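Local coordinates for protein carbonic anhydrase (Coccomyxa sp. PA, PDB 3UCJ) that probably catalyses the reversible hydration of carbon dioxide to hydrogencarbonate, as a zinc-dependent enzyme of the beta-carbonic anhydrase family, at residues Asp148-Asp151 / Lys152-Leu156. Sequence-based numbering, arbitrary orientation.
Sequences DAWD and KMVEL
Near the start of helix 146-167, Trp-150 and Val-154 meet one turn apart on the flank that faces the zinc-site residues. The indole lies obliquely to the valine, its CD1 4.2 Å from Val-154 CG2, and that same methyl also rests 3.5 Å from Trp-150 O. With CG anti to the backbone N (chi1 -166°), the tryptophan swings its flat ring outward from the helix, a broad surface beside Val-154, Asn-105 and Lys-110 with one N-H, NE1, hydrogen-bonded to the backbone carbonyl of the zinc ligand Cys-106, while compact, beta-branched Val-154 fits its buried position against Cys-109, about 4 Å, side chain to side chain, from Cys-106. Four successive i to i+4 backbone bonds join 148-151 to 152-156, as in a regular alpha-helix, the straightest of them from Val-154 N to Trp-150 O (3.1 Å, 169° at the hydrogen). Ala-149 O receives Met-153 N at 2.9 Å; the flexible thioether of Met-153, bent at chi2 and chi3, packs on Val-130 and Val-133 of helix 128-135 and Leu-141 of helix 138-141, and small Ala-149 on Leu-113 and on Leu-226 of the second subunit. On the more polar side, Glu-155 N binds Asp-151 O at 3.1 Å, while Glu-155 CG passes 3.4 Å from that oxygen. Without the carboxylate of Glu-155, as with an alanine here, the Tyr-104 hydroxyl is likely to lose OE1 as a hydrogen-bond partner, and Asp-151 O the CG methylene that lies against it. The carboxylates of Asp-151 and Glu-155 stay apart, OD1 of the first 6.0 Å from OE1 of the second, which probably limits their mutual repulsion.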
# COMPACT_ATOMS: atom_id res chain seq x y z
N ASP A 148 29.57 3.40 14.00
CA ASP A 148 29.97 3.72 12.65
C ASP A 148 29.09 3.04 11.61
O ASP A 148 28.86 3.56 10.56
CB ASP A 148 31.40 3.32 12.42
CG ASP A 148 32.36 4.13 13.23
OD1 ASP A 148 31.98 5.20 13.69
OD2 ASP A 148 33.49 3.68 13.40
N ALA A 149 28.63 1.85 11.93
CA ALA A 149 27.71 1.13 11.10
C ALA A 149 26.39 1.87 10.97
O ALA A 149 25.80 1.91 9.93
CB ALA A 149 27.49 -0.23 11.66
N TRP A 150 25.97 2.47 12.06
CA TRP A 150 24.77 3.26 12.10
C TRP A 150 24.89 4.45 11.17
O TRP A 150 24.05 4.69 10.38
CB TRP A 150 24.52 3.72 13.52
CG TRP A 150 23.17 4.28 13.79
CD1 TRP A 150 22.18 4.54 12.90
CD2 TRP A 150 22.67 4.70 15.06
NE1 TRP A 150 21.10 5.05 13.53
CE2 TRP A 150 21.37 5.16 14.86
CE3 TRP A 150 23.18 4.70 16.35
CZ2 TRP A 150 20.59 5.61 15.88
CZ3 TRP A 150 22.41 5.15 17.35
CH2 TRP A 150 21.13 5.60 17.12
N ASP A 151 25.98 5.17 11.28
CA ASP A 151 26.19 6.33 10.47
C ASP A 151 26.24 5.96 9.01
O ASP A 151 25.69 6.62 8.17
CB ASP A 151 27.48 7.02 10.87
CG ASP A 151 27.41 7.65 12.23
OD1 ASP A 151 28.45 7.99 12.75
OD2 ASP A 151 26.35 7.80 12.79
N LYS A 152 26.92 4.89 8.71
CA LYS A 152 27.03 4.43 7.37
C LYS A 152 25.67 4.01 6.81
O LYS A 152 25.36 4.27 5.69
CB LYS A 152 28.01 3.28 7.32
CG LYS A 152 28.44 2.86 5.99
CD LYS A 152 28.96 3.98 5.22
CE LYS A 152 30.01 3.52 4.31
NZ LYS A 152 30.20 4.38 3.16
N MET A 153 24.88 3.35 7.62
CA MET A 153 23.56 2.95 7.18
C MET A 153 22.72 4.17 6.79
O MET A 153 22.07 4.17 5.79
CB MET A 153 22.87 2.14 8.25
CG MET A 153 21.56 1.54 7.83
SD MET A 153 21.71 0.19 6.71
CE MET A 153 21.23 0.89 5.16
N VAL A 154 22.76 5.19 7.61
CA VAL A 154 22.09 6.44 7.30
C VAL A 154 22.50 6.97 5.94
O VAL A 154 21.69 7.28 5.13
CB VAL A 154 22.33 7.48 8.41
CG1 VAL A 154 21.90 8.82 7.97
CG2 VAL A 154 21.59 7.10 9.64
N GLU A 155 23.79 7.03 5.70
CA GLU A 155 24.32 7.50 4.45
C GLU A 155 23.94 6.65 3.25
O GLU A 155 23.61 7.16 2.22
CB GLU A 155 25.84 7.64 4.55
CG GLU A 155 26.28 8.68 5.52
CD GLU A 155 27.73 8.55 5.95
OE1 GLU A 155 28.10 9.23 6.90
OE2 GLU A 155 28.46 7.76 5.36
N LEU A 156 24.04 5.35 3.39
CA LEU A 156 23.70 4.45 2.30
C LEU A 156 22.21 4.59 1.98
O LEU A 156 21.83 4.48 0.81
CB LEU A 156 23.98 2.99 2.69
CG LEU A 156 25.52 2.69 2.62
CD1 LEU A 156 25.78 1.34 3.35
CD2 LEU A 156 26.05 2.77 1.20